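Local coordinates for protein putative glycoside hydrolase (PDB 3HBZ) that is of unknown function but binds calcium and, as a putative glycoside hydrolase, may play a role in carbohydrate metabolism, at residues Y100-T105 with L330-E335; G129-A134 with G185-G190; G215-K220 with T282-P287. All blocks are in the same frame, centred on the assembly; numbering follows the deposited sequence.

Contact 1 opens first along the chain, at 100-105, where strand 99-100 ends and a loop begins. It closes last, at 330-335, and so encloses nearly the whole family domain. Contacts 2 and 3 both nest inside this loop and follow one another without crossing. Contact 2 closes a smaller loop from helix 130-134 to strand 185-187. Contact 3 then joins strand 210-220 to strand 281-290. Contacts 1 and 3 touch, because strands 328-338 and 210-220 are sheet neighbours: D332 O lies 3.0 Å from Y216 N. Their centres are about 12 Å apart. Contact 2 stands separately, its centre about 20 Å from that of contact 1.

Contact 1: Y100-T105 with L330-E335; sequences YNFEDT and LIDEVE. With CA (calcium ion), chain B.
D332 and N101 meet at a calcium ion. The carboxylate of D332 grips it with both oxygens, OD1 at 2.5 Å and OD2 at 2.6 Å from the metal. N101 gives its backbone O, 2.4 Å from the calcium. Its side-chain OD1 accepts a hydrogen bond from a water that is also a ligand. E103 bends back at chi2 (-53°), which brings OE2 within 2.3 Å of the ion. The backbone oxygens of T155 and K157 complete the shell. N101 O and D332 OD1 are only 3.0 Å apart, two acceptors drawn together by the shared metal. OD1 of D332 also receives the N-H of E333 from above the carboxylate plane, and OD2 accepts from K154 N. T155 OG1 hydrogen-bonds E333 OE2, and K154 NZ forms a salt bridge with OE1.

The F102 ring runs past D332 in the opposite direction, its plane 59° from the carboxylate. Its CE2 touches I331 CG2 and V334 CG2, each at 3.8 Å. V334 CG2 comes in at the ring edge. The other branch, CG1, packs 3.7 Å from Y100 CD2, so V334 serves two rings. V334 CB lies at the Y100 ring edge, in plane. The backbones of Y100 and V334 form an antiparallel hydrogen-bonded pair. A calcium ion tying the loop after strand 99-100 to the last strand is consistent with the structural metal site of galactose-binding-like jelly-roll domains.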
ATOM      1  N   TYR A 100      11.298  -4.753   8.740  1.00 25.91           N
ATOM      2  CA  TYR A 100      10.678  -5.424   7.592  1.00 24.36           C
ATOM      3  C   TYR A 100      11.593  -6.485   7.016  1.00 26.34           C
ATOM      4  O   TYR A 100      12.601  -6.164   6.402  1.00 24.84           O
ATOM      5  CB  TYR A 100      10.374  -4.399   6.505  1.00 28.19           C
ATOM      6  CG  TYR A 100       9.775  -3.114   7.034  1.00 24.35           C
ATOM      7  CD1 TYR A 100       8.614  -3.129   7.781  1.00 25.65           C
ATOM      8  CD2 TYR A 100      10.379  -1.892   6.785  1.00 34.22           C
ATOM      9  CE1 TYR A 100       8.060  -1.963   8.270  1.00 29.10           C
ATOM     10  CE2 TYR A 100       9.847  -0.714   7.278  1.00 32.62           C
ATOM     11  CZ  TYR A 100       8.681  -0.741   8.002  1.00 32.65           C
ATOM     12  OH  TYR A 100       8.142   0.450   8.466  1.00 26.45           O
ATOM     13  N   ASN A 101      11.228  -7.747   7.194  1.00 23.16           N
ATOM     14  CA  ASN A 101      12.029  -8.860   6.689  1.00 25.05           C
ATOM     15  C   ASN A 101      11.390  -9.576   5.478  1.00 24.95           C
ATOM     16  O   ASN A 101      11.972 -10.482   4.887  1.00 24.52           O
ATOM     17  CB  ASN A 101      12.296  -9.835   7.844  1.00 23.36           C
ATOM     18  CG  ASN A 101      13.401  -9.329   8.788  1.00 26.69           C
ATOM     19  OD1 ASN A 101      14.536  -9.173   8.389  1.00 29.47           O
ATOM     20  ND2 ASN A 101      13.061  -9.089  10.033  1.00 30.23           N
ATOM     21  N   PHE A 102      10.176  -9.161   5.136  1.00 24.92           N
ATOM     22  CA  PHE A 102       9.470  -9.617   3.952  1.00 25.39           C
ATOM     23  C   PHE A 102       9.235 -11.118   3.896  1.00 25.91           C
ATOM     24  O   PHE A 102       9.216 -11.704   2.803  1.00 24.58           O
ATOM     25  CB  PHE A 102      10.158  -9.050   2.698  1.00 21.79           C
ATOM     26  CG  PHE A 102      10.196  -7.545   2.701  1.00 26.30           C
ATOM     27  CD1 PHE A 102       9.051  -6.834   2.436  1.00 28.50           C
ATOM     28  CD2 PHE A 102      11.310  -6.845   3.134  1.00 26.05           C
ATOM     29  CE1 PHE A 102       9.045  -5.444   2.517  1.00 24.51           C
ATOM     30  CE2 PHE A 102      11.294  -5.462   3.206  1.00 25.33           C
ATOM     31  CZ  PHE A 102      10.148  -4.780   2.896  1.00 21.72           C
ATOM     32  N   GLU A 103       9.051 -11.727   5.078  1.00 25.33           N
ATOM     33  CA  GLU A 103       8.789 -13.141   5.195  1.00 25.40           C
ATOM     34  C   GLU A 103       7.291 -13.488   5.077  1.00 28.69           C
ATOM     35  O   GLU A 103       6.936 -14.571   4.645  1.00 31.34           O
ATOM     36  CB  GLU A 103       9.312 -13.721   6.527  1.00 25.96           C
ATOM     37  CG  GLU A 103      10.800 -13.433   6.883  1.00 25.92           C
ATOM     38  CD  GLU A 103      11.752 -13.836   5.766  1.00 30.64           C
ATOM     39  OE1 GLU A 103      11.434 -14.800   5.028  1.00 22.94           O
ATOM     40  OE2 GLU A 103      12.806 -13.185   5.618  1.00 22.00           O
ATOM     41  N   ASP A 104       6.418 -12.587   5.517  1.00 29.16           N
ATOM     42  CA  ASP A 104       5.023 -12.933   5.781  1.00 24.96           C
ATOM     43  C   ASP A 104       4.113 -12.341   4.720  1.00 25.28           C
ATOM     44  O   ASP A 104       4.213 -11.138   4.412  1.00 23.09           O
ATOM     45  CB  ASP A 104       4.590 -12.352   7.120  1.00 25.84           C
ATOM     46  CG  ASP A 104       5.283 -13.034   8.319  1.00 23.28           C
ATOM     47  OD1 ASP A 104       5.448 -14.256   8.319  1.00 31.07           O
ATOM     48  OD2 ASP A 104       5.677 -12.302   9.220  1.00 34.99           O
ATOM     49  N   THR A 105       3.226 -13.162   4.189  1.00 22.41           N
ATOM     50  CA  THR A 105       2.242 -12.717   3.214  1.00 23.70           C
ATOM     51  C   THR A 105       0.909 -13.398   3.531  1.00 25.49           C
ATOM     52  O   THR A 105       0.864 -14.394   4.275  1.00 26.49           O
ATOM     53  CB  THR A 105       2.635 -13.111   1.811  1.00 29.27           C
ATOM     54  OG1 THR A 105       2.717 -14.524   1.759  1.00 32.08           O
ATOM     55  CG2 THR A 105       3.983 -12.464   1.384  1.00 29.57           C
ATOM     56  N   LEU A 330      15.140  -6.096  -5.894  1.00 22.74           N
ATOM     57  CA  LEU A 330      14.992  -6.944  -4.702  1.00 23.91           C
ATOM     58  C   LEU A 330      15.293  -6.158  -3.440  1.00 22.49           C
ATOM     59  O   LEU A 330      16.257  -5.393  -3.392  1.00 27.62           O
ATOM     60  CB  LEU A 330      15.907  -8.201  -4.783  1.00 21.62           C
ATOM     61  CG  LEU A 330      15.825  -9.079  -6.005  1.00 25.18           C
ATOM     62  CD1 LEU A 330      16.821 -10.301  -5.848  1.00 24.55           C
ATOM     63  CD2 LEU A 330      14.320  -9.525  -6.344  1.00 21.12           C
ATOM     64  N   ILE A 331      14.450  -6.318  -2.414  1.00 22.93           N
ATOM     65  CA  ILE A 331      14.588  -5.557  -1.183  1.00 19.79           C
ATOM     66  C   ILE A 331      14.519  -6.499  -0.015  1.00 22.24           C
ATOM     67  O   ILE A 331      13.687  -7.416  -0.014  1.00 24.99           O
ATOM     68  CB  ILE A 331      13.457  -4.501  -1.049  1.00 18.31           C
ATOM     69  CG1 ILE A 331      13.585  -3.373  -2.103  1.00 22.00           C
ATOM     70  CG2 ILE A 331      13.380  -3.955   0.361  1.00 21.04           C
ATOM     71  CD1 ILE A 331      14.750  -2.376  -1.846  1.00 22.53           C
ATOM     72  N   ASP A 332      15.419  -6.329   0.960  1.00 21.90           N
ATOM     73  CA  ASP A 332      15.346  -7.114   2.175  1.00 23.22           C
ATOM     74  C   ASP A 332      15.928  -6.379   3.378  1.00 25.16           C
ATOM     75  O   ASP A 332      16.712  -5.427   3.228  1.00 23.55           O
ATOM     76  CB  ASP A 332      16.050  -8.461   1.993  1.00 24.48           C
ATOM     77  CG  ASP A 332      15.424  -9.587   2.860  1.00 29.09           C
ATOM     78  OD1 ASP A 332      14.458  -9.298   3.596  1.00 25.33           O
ATOM     79  OD2 ASP A 332      15.915 -10.747   2.814  1.00 26.32           O
ATOM     80  N   GLU A 333      15.531  -6.832   4.571  1.00 25.41           N
ATOM     81  CA  GLU A 333      16.092  -6.356   5.856  1.00 25.36           C
ATOM     82  C   GLU A 333      16.019  -4.829   5.998  1.00 26.23           C
ATOM     83  O   GLU A 333      17.028  -4.154   6.238  1.00 25.19           O
ATOM     84  CB  GLU A 333      17.541  -6.828   6.024  1.00 26.65           C
ATOM     85  CG  GLU A 333      17.693  -8.329   6.110  1.00 29.35           C
ATOM     86  CD  GLU A 333      19.126  -8.800   6.425  1.00 29.16           C
ATOM     87  OE1 GLU A 333      20.031  -7.956   6.614  1.00 33.74           O
ATOM     88  OE2 GLU A 333      19.344 -10.037   6.502  1.00 29.62           O
ATOM     89  N   VAL A 334      14.822  -4.275   5.878  1.00 25.13           N
ATOM     90  CA  VAL A 334      14.688  -2.833   5.904  1.00 25.28           C
ATOM     91  C   VAL A 334      14.282  -2.442   7.312  1.00 25.46           C
ATOM     92  O   VAL A 334      13.555  -3.176   7.983  1.00 20.85           O
ATOM     93  CB  VAL A 334      13.596  -2.328   4.885  1.00 27.46           C
ATOM     94  CG1 VAL A 334      13.411  -0.825   4.951  1.00 21.99           C
ATOM     95  CG2 VAL A 334      13.978  -2.735   3.482  1.00 21.39           C
ATOM     96  N   GLU A 335      14.694  -1.246   7.716  1.00 25.01           N
ATOM     97  CA  GLU A 335      14.289  -0.690   8.982  1.00 26.28           C
ATOM     98  C   GLU A 335      13.928   0.780   8.864  1.00 26.13           C
ATOM     99  O   GLU A 335      14.677   1.581   8.308  1.00 27.04           O
ATOM    100  CB  GLU A 335      15.421  -0.874  10.034  1.00 25.36           C
ATOM    101  CG  GLU A 335      14.921  -0.528  11.380  1.00 30.91           C
ATOM    102  CD  GLU A 335      15.878  -0.828  12.514  1.00 35.49           C
ATOM    103  OE1 GLU A 335      17.027  -1.247  12.256  1.00 32.67           O
ATOM    104  OE2 GLU A 335      15.442  -0.632  13.672  1.00 36.31           O
TER
HETATM  105 CA    CA B   1      14.041 -11.591   4.447  1.00 35.78          CA
HETATM  106  O   HOH W   1      15.206 -10.989   6.423  1.00 22.13           O

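Contact 2: G129-A134 with G185-G190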
ATOM      1  N   GLY A 129       0.409  -1.965  -6.482  1.00 24.36           N
ATOM      2  CA  GLY A 129      -0.532  -1.887  -7.583  1.00 27.33           C
ATOM      3  C   GLY A 129      -1.070  -3.207  -8.127  1.00 25.06           C
ATOM      4  O   GLY A 129      -1.675  -3.212  -9.205  1.00 26.10           O
ATOM      5  N   ASN A 130      -0.860  -4.316  -7.409  1.00 21.98           N
ATOM      6  CA  ASN A 130      -1.339  -5.625  -7.880  1.00 24.80           C
ATOM      7  C   ASN A 130      -2.820  -5.700  -8.298  1.00 24.46           C
ATOM      8  O   ASN A 130      -3.142  -6.240  -9.358  1.00 26.20           O
ATOM      9  CB  ASN A 130      -0.988  -6.711  -6.857  1.00 24.05           C
ATOM     10  CG  ASN A 130       0.496  -7.153  -6.924  1.00 26.39           C
ATOM     11  OD1 ASN A 130       1.243  -6.763  -7.820  1.00 25.18           O
ATOM     12  ND2 ASN A 130       0.912  -7.971  -5.955  1.00 21.51           N
ATOM     13  N   ALA A 131      -3.715  -5.151  -7.481  1.00 26.22           N
ATOM     14  CA  ALA A 131      -5.140  -5.105  -7.824  1.00 26.94           C
ATOM     15  C   ALA A 131      -5.372  -4.418  -9.198  1.00 26.17           C
ATOM     16  O   ALA A 131      -6.268  -4.796  -9.978  1.00 25.06           O
ATOM     17  CB  ALA A 131      -5.930  -4.403  -6.738  1.00 23.81           C
ATOM     18  N   GLY A 132      -4.557  -3.424  -9.477  1.00 28.58           N
ATOM     19  CA  GLY A 132      -4.629  -2.703 -10.735  1.00 24.70           C
ATOM     20  C   GLY A 132      -4.132  -3.579 -11.870  1.00 25.42           C
ATOM     21  O   GLY A 132      -4.762  -3.625 -12.927  1.00 24.90           O
ATOM     22  N   TYR A 133      -2.978  -4.215 -11.681  1.00 21.15           N
ATOM     23  CA  TYR A 133      -2.434  -5.100 -12.717  1.00 23.35           C
ATOM     24  C   TYR A 133      -3.371  -6.248 -13.133  1.00 22.79           C
ATOM     25  O   TYR A 133      -3.394  -6.672 -14.303  1.00 23.92           O
ATOM     26  CB  TYR A 133      -1.059  -5.644 -12.309  1.00 19.99           C
ATOM     27  CG  TYR A 133      -0.268  -6.269 -13.474  1.00 20.84           C
ATOM     28  CD1 TYR A 133       0.274  -5.480 -14.453  1.00 20.79           C
ATOM     29  CD2 TYR A 133      -0.039  -7.630 -13.541  1.00 22.49           C
ATOM     30  CE1 TYR A 133       0.994  -6.035 -15.562  1.00 24.70           C
ATOM     31  CE2 TYR A 133       0.717  -8.203 -14.591  1.00 21.24           C
ATOM     32  CZ  TYR A 133       1.211  -7.404 -15.608  1.00 24.10           C
ATOM     33  OH  TYR A 133       1.912  -7.964 -16.660  1.00 21.64           O
ATOM     34  N   ALA A 134      -4.106  -6.773 -12.172  1.00 23.99           N
ATOM     35  CA  ALA A 134      -5.085  -7.824 -12.433  1.00 22.19           C
ATOM     36  C   ALA A 134      -6.084  -7.403 -13.504  1.00 23.32           C
ATOM     37  O   ALA A 134      -6.550  -8.233 -14.304  1.00 26.10           O
ATOM     38  CB  ALA A 134      -5.837  -8.205 -11.115  1.00 23.22           C
ATOM     39  N   GLY A 185       0.442   2.407   3.106  1.00 25.32           N
ATOM     40  CA  GLY A 185      -0.741   3.132   2.596  1.00 24.69           C
ATOM     41  C   GLY A 185      -1.788   2.155   2.064  1.00 28.20           C
ATOM     42  O   GLY A 185      -1.922   1.024   2.558  1.00 24.38           O
ATOM     43  N   SER A 186      -2.518   2.579   1.036  1.00 26.65           N
ATOM     44  CA  SER A 186      -3.455   1.691   0.392  1.00 25.79           C
ATOM     45  C   SER A 186      -3.557   1.945  -1.105  1.00 26.78           C
ATOM     46  O   SER A 186      -3.128   2.992  -1.608  1.00 21.03           O
ATOM     47  CB  SER A 186      -4.837   1.821   1.050  1.00 26.77           C
ATOM     48  OG  SER A 186      -5.311   3.141   0.950  1.00 27.69           O
ATOM     49  N   PHE A 187      -4.129   0.971  -1.809  1.00 24.89           N
ATOM     50  CA  PHE A 187      -4.309   1.073  -3.267  1.00 25.14           C
ATOM     51  C   PHE A 187      -5.802   1.157  -3.552  1.00 25.72           C
ATOM     52  O   PHE A 187      -6.546   0.267  -3.231  1.00 23.80           O
ATOM     53  CB  PHE A 187      -3.716  -0.111  -4.013  1.00 24.59           C
ATOM     54  CG  PHE A 187      -3.735   0.050  -5.546  1.00 30.17           C
ATOM     55  CD1 PHE A 187      -2.825   0.848  -6.167  1.00 25.01           C
ATOM     56  CD2 PHE A 187      -4.683  -0.569  -6.316  1.00 28.52           C
ATOM     57  CE1 PHE A 187      -2.816   1.005  -7.536  1.00 27.75           C
ATOM     58  CE2 PHE A 187      -4.707  -0.394  -7.699  1.00 23.04           C
ATOM     59  CZ  PHE A 187      -3.764   0.377  -8.297  1.00 26.20           C
ATOM     60  N   ASP A 188      -6.242   2.270  -4.122  1.00 25.59           N
ATOM     61  CA  ASP A 188      -7.656   2.487  -4.375  1.00 24.05           C
ATOM     62  C   ASP A 188      -7.971   2.013  -5.779  1.00 25.35           C
ATOM     63  O   ASP A 188      -7.735   2.725  -6.758  1.00 25.91           O
ATOM     64  CB  ASP A 188      -7.977   3.954  -4.166  1.00 23.96           C
ATOM     65  CG  ASP A 188      -9.419   4.329  -4.561  1.00 26.64           C
ATOM     66  OD1 ASP A 188     -10.169   3.501  -5.088  1.00 33.21           O
ATOM     67  OD2 ASP A 188      -9.737   5.483  -4.365  1.00 40.23           O
ATOM     68  N   VAL A 189      -8.537   0.816  -5.876  1.00 24.38           N
ATOM     69  CA  VAL A 189      -8.659   0.149  -7.160  1.00 27.66           C
ATOM     70  C   VAL A 189      -9.672   0.873  -8.051  1.00 30.92           C
ATOM     71  O   VAL A 189      -9.627   0.703  -9.235  1.00 27.78           O
ATOM     72  CB  VAL A 189      -9.034  -1.360  -7.036  1.00 30.29           C
ATOM     73  CG1 VAL A 189     -10.506  -1.533  -6.596  1.00 29.39           C
ATOM     74  CG2 VAL A 189      -8.766  -2.097  -8.384  1.00 36.75           C
ATOM     75  N   GLY A 190     -10.514   1.745  -7.485  1.00 31.45           N
ATOM     76  CA  GLY A 190     -11.475   2.521  -8.275  1.00 32.37           C
ATOM     77  C   GLY A 190     -10.790   3.572  -9.150  1.00 33.44           C
ATOM     78  O   GLY A 190     -11.354   3.997 -10.127  1.00 31.52           O
TER
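The F187 ring lies under G129, whose CA sits over one ring face in a CH-pi contact. G129 CA is 3.9 Å from the F187 ring centroid, 20° off the normal. G129 is the N-cap of helix 130-134, so this is the start of a short helix packed on the end of strand 185-187. F187 holds CG anti to the backbone N (chi1 -173°), which carries the ring out to the helix. The ring rim reaches the first turn on the same side of its plane: F187 CE2 is 3.5 Å from G132 N. A CB on G132 would clash with F187 CZ, so the close fit depends on the missing side chain. A131 CB meets the ring obliquely, 4.1 Å from F187 CD2. An alanine in place of F187 has no ring to lie under G129 CA, and a gap would probably open between helix and strand. No hydrogen bond crosses the contact. The helix start has its own polar tie, G129 N to N181 OD1. V189, exposed beyond F187, adds CG2 at 4.0 Å from A131 CB. D188 forms an Asx turn, its OD1 accepting from G190 N at 3.0 Å.

Contact 3: G215-K220 with T282-P287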
ATOM      1  N   GLY A 215      18.360  -0.429   4.718  1.00 24.34           N
ATOM      2  CA  GLY A 215      18.090  -1.782   4.273  1.00 25.27           C
ATOM      3  C   GLY A 215      19.026  -2.213   3.187  1.00 27.41           C
ATOM      4  O   GLY A 215      20.049  -1.564   2.960  1.00 25.85           O
ATOM      5  N   TYR A 216      18.691  -3.326   2.523  1.00 26.78           N
ATOM      6  CA  TYR A 216      19.522  -3.829   1.450  1.00 25.20           C
ATOM      7  C   TYR A 216      18.758  -3.989   0.141  1.00 25.62           C
ATOM      8  O   TYR A 216      17.573  -4.341   0.151  1.00 23.11           O
ATOM      9  CB  TYR A 216      20.131  -5.184   1.849  1.00 27.67           C
ATOM     10  CG  TYR A 216      21.150  -5.039   2.923  1.00 29.24           C
ATOM     11  CD1 TYR A 216      20.767  -5.016   4.258  1.00 30.37           C
ATOM     12  CD2 TYR A 216      22.512  -4.880   2.611  1.00 26.58           C
ATOM     13  CE1 TYR A 216      21.702  -4.872   5.255  1.00 35.33           C
ATOM     14  CE2 TYR A 216      23.462  -4.746   3.614  1.00 29.69           C
ATOM     15  CZ  TYR A 216      23.031  -4.723   4.929  1.00 36.47           C
ATOM     16  OH  TYR A 216      23.917  -4.574   5.938  1.00 42.93           O
ATOM     17  N   TYR A 217      19.471  -3.822  -0.986  1.00 23.74           N
ATOM     18  CA  TYR A 217      18.874  -4.055  -2.290  1.00 22.72           C
ATOM     19  C   TYR A 217      19.824  -4.679  -3.275  1.00 25.63           C
ATOM     20  O   TYR A 217      21.037  -4.644  -3.110  1.00 27.14           O
ATOM     21  CB  TYR A 217      18.273  -2.778  -2.886  1.00 21.69           C
ATOM     22  CG  TYR A 217      19.277  -1.885  -3.546  1.00 23.39           C
ATOM     23  CD1 TYR A 217      20.123  -1.075  -2.776  1.00 29.47           C
ATOM     24  CD2 TYR A 217      19.393  -1.827  -4.931  1.00 26.38           C
ATOM     25  CE1 TYR A 217      21.049  -0.227  -3.375  1.00 26.58           C
ATOM     26  CE2 TYR A 217      20.342  -1.012  -5.540  1.00 20.81           C
ATOM     27  CZ  TYR A 217      21.159  -0.199  -4.750  1.00 23.19           C
ATOM     28  OH  TYR A 217      22.097   0.616  -5.334  1.00 23.71           O
ATOM     29  N   LYS A 218      19.215  -5.257  -4.302  1.00 24.39           N
ATOM     30  CA  LYS A 218      19.852  -5.625  -5.540  1.00 25.18           C
ATOM     31  C   LYS A 218      19.010  -4.991  -6.653  1.00 24.90           C
ATOM     32  O   LYS A 218      17.769  -4.841  -6.516  1.00 26.06           O
ATOM     33  CB  LYS A 218      19.872  -7.152  -5.738  1.00 24.23           C
ATOM     34  CG  LYS A 218      20.796  -7.937  -4.831  1.00 24.99           C
ATOM     35  CD  LYS A 218      20.726  -9.430  -5.135  1.00 20.48           C
ATOM     36  CE  LYS A 218      21.755 -10.223  -4.342  1.00 22.02           C
ATOM     37  NZ  LYS A 218      21.648 -11.700  -4.467  1.00 30.79           N
ATOM     38  N   TYR A 219      19.650  -4.678  -7.776  1.00 24.04           N
ATOM     39  CA  TYR A 219      18.926  -4.078  -8.894  1.00 22.39           C
ATOM     40  C   TYR A 219      19.542  -4.418 -10.242  1.00 24.76           C
ATOM     41  O   TYR A 219      20.762  -4.341 -10.419  1.00 25.61           O
ATOM     42  CB  TYR A 219      18.832  -2.562  -8.743  1.00 22.49           C
ATOM     43  CG  TYR A 219      17.989  -1.892  -9.828  1.00 26.02           C
ATOM     44  CD1 TYR A 219      16.617  -2.038  -9.828  1.00 25.81           C
ATOM     45  CD2 TYR A 219      18.569  -1.145 -10.862  1.00 26.49           C
ATOM     46  CE1 TYR A 219      15.811  -1.466 -10.797  1.00 24.85           C
ATOM     47  CE2 TYR A 219      17.753  -0.551 -11.890  1.00 21.85           C
ATOM     48  CZ  TYR A 219      16.385  -0.744 -11.852  1.00 21.58           C
ATOM     49  OH  TYR A 219      15.523  -0.168 -12.741  1.00 26.87           O
ATOM     50  N   LYS A 220      18.667  -4.748 -11.188  1.00 25.58           N
ATOM     51  CA  LYS A 220      19.032  -4.937 -12.596  1.00 27.08           C
ATOM     52  C   LYS A 220      17.999  -4.178 -13.467  1.00 26.55           C
ATOM     53  O   LYS A 220      16.816  -4.356 -13.307  1.00 31.13           O
ATOM     54  CB  LYS A 220      19.047  -6.416 -12.924  1.00 28.18           C
ATOM     55  CG  LYS A 220      19.514  -6.766 -14.364  1.00 31.42           C
ATOM     56  CD  LYS A 220      19.768  -8.260 -14.515  1.00 40.41           C
ATOM     57  N   THR A 282      23.248  -4.623  -1.378  1.00 25.56           N
ATOM     58  CA  THR A 282      23.933  -3.358  -1.180  1.00 25.21           C
ATOM     59  C   THR A 282      23.153  -2.579  -0.142  1.00 25.11           C
ATOM     60  O   THR A 282      21.937  -2.458  -0.245  1.00 28.12           O
ATOM     61  CB  THR A 282      23.984  -2.605  -2.544  1.00 25.13           C
ATOM     62  OG1 THR A 282      24.572  -3.470  -3.529  1.00 23.59           O
ATOM     63  CG2 THR A 282      24.738  -1.294  -2.446  1.00 26.47           C
ATOM     64  N   TYR A 283      23.860  -2.046   0.847  1.00 25.17           N
ATOM     65  CA  TYR A 283      23.264  -1.352   1.963  1.00 26.96           C
ATOM     66  C   TYR A 283      22.884   0.065   1.574  1.00 28.53           C
ATOM     67  O   TYR A 283      23.622   0.713   0.828  1.00 28.07           O
ATOM     68  CB  TYR A 283      24.276  -1.268   3.105  1.00 27.88           C
ATOM     69  CG  TYR A 283      23.746  -0.707   4.399  1.00 26.47           C
ATOM     70  CD1 TYR A 283      22.671  -1.306   5.053  1.00 29.95           C
ATOM     71  CD2 TYR A 283      24.354   0.404   5.010  1.00 31.31           C
ATOM     72  CE1 TYR A 283      22.196  -0.806   6.279  1.00 30.87           C
ATOM     73  CE2 TYR A 283      23.898   0.900   6.230  1.00 33.28           C
ATOM     74  CZ  TYR A 283      22.827   0.288   6.860  1.00 32.94           C
ATOM     75  OH  TYR A 283      22.369   0.781   8.060  1.00 35.66           O
ATOM     76  N   PHE A 284      21.710   0.519   2.026  1.00 25.34           N
ATOM     77  CA  PHE A 284      21.352   1.910   1.928  1.00 24.71           C
ATOM     78  C   PHE A 284      20.984   2.415   3.300  1.00 27.42           C
ATOM     79  O   PHE A 284      20.463   1.676   4.137  1.00 27.13           O
ATOM     80  CB  PHE A 284      20.235   2.154   0.910  1.00 26.00           C
ATOM     81  CG  PHE A 284      18.954   1.437   1.183  1.00 29.88           C
ATOM     82  CD1 PHE A 284      17.956   2.024   1.955  1.00 29.90           C
ATOM     83  CD2 PHE A 284      18.687   0.223   0.591  1.00 26.10           C
ATOM     84  CE1 PHE A 284      16.758   1.380   2.173  1.00 28.30           C
ATOM     85  CE2 PHE A 284      17.474  -0.422   0.806  1.00 27.93           C
ATOM     86  CZ  PHE A 284      16.504   0.165   1.581  1.00 25.76           C
ATOM     87  N   LYS A 285      21.278   3.678   3.548  1.00 28.91           N
ATOM     88  CA  LYS A 285      20.900   4.303   4.808  1.00 29.38           C
ATOM     89  C   LYS A 285      20.571   5.746   4.547  1.00 27.94           C
ATOM     90  O   LYS A 285      21.443   6.581   4.492  1.00 30.79           O
ATOM     91  CB  LYS A 285      22.007   4.149   5.840  1.00 30.70           C
ATOM     92  CG  LYS A 285      21.671   4.736   7.215  1.00 29.22           C
ATOM     93  CD  LYS A 285      22.798   4.440   8.187  1.00 39.93           C
ATOM     94  CE  LYS A 285      22.610   5.179   9.488  1.00 47.85           C
ATOM     95  NZ  LYS A 285      23.694   4.887  10.469  1.00 45.06           N
ATOM     96  N   LEU A 286      19.285   6.028   4.408  1.00 28.62           N
ATOM     97  CA  LEU A 286      18.817   7.283   3.855  1.00 24.79           C
ATOM     98  C   LEU A 286      18.393   8.196   4.972  1.00 24.52           C
ATOM     99  O   LEU A 286      17.444   7.895   5.655  1.00 23.48           O
ATOM    100  CB  LEU A 286      17.629   7.009   2.941  1.00 24.84           C
ATOM    101  CG  LEU A 286      17.868   5.896   1.920  1.00 24.98           C
ATOM    102  CD1 LEU A 286      16.566   5.693   1.136  1.00 23.13           C
ATOM    103  CD2 LEU A 286      19.099   6.177   1.020  1.00 20.15           C
ATOM    104  N   PRO A 287      19.087   9.330   5.151  1.00 23.35           N
ATOM    105  CA  PRO A 287      18.623  10.240   6.170  1.00 24.46           C
ATOM    106  C   PRO A 287      17.336  10.962   5.795  1.00 26.25           C
ATOM    107  O   PRO A 287      17.139  11.363   4.631  1.00 24.68           O
ATOM    108  CB  PRO A 287      19.778  11.235   6.320  1.00 28.11           C
ATOM    109  CG  PRO A 287      20.464  11.220   4.988  1.00 28.26           C
ATOM    110  CD  PRO A 287      20.234   9.859   4.391  1.00 23.78           C
TER
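Two neighbouring strands of an antiparallel sheet, 210-220 and 281-290, make this contact. The sheet belongs to the putative carbohydrate metabolism domain. G215 and F284 form a hydrogen-bonded pair, Y216 and Y283 a non-hydrogen-bonded pair, and Y217 and T282 a second hydrogen-bonded pair. The tightest backbone bond at the first pair runs from F284 N to G215 O, 2.8 Å long with an N-H...O angle of 168°. At the Y217-T282 pair, T282 N gives to Y217 O, also at 2.8 Å. Between them Y216 CA points a C-H at T282 O, 3.3 Å away.

F284 lays its ring over the backbone of G215. Its CG stands between the backbone N and the carbonyl carbon (chi1 59°), which folds the ring across to the neighbouring strand. G215 CA then lies 3.9 Å from the F284 ring centroid, over the face. This is the cross-strand glycine-aromatic pairing known from antiparallel sheets. A CB on G215 would be tight against F284 CZ. Y217 lies on the same face of the sheet. Its CD1 meets F284 CD2 obliquely, and its CE1 packs alongside T282 CB at 3.9 Å. The Y217 hydroxyl is bonded to K276 N.

Y216 and Y283 share the other face. Y283 CD1 sits over the Y216 ring, offset toward its rim, 3.4 Å from Y216 CZ. The ring planes are 46° apart. Y216 also takes a cation-pi contact from K154 and bonds through its backbone N to D332, a calcium ligand. Across the two strands, polar pairing is thus left to the backbone. The side chains that meet across the strands add aromatic and apolar packing, with no salt bridge between them.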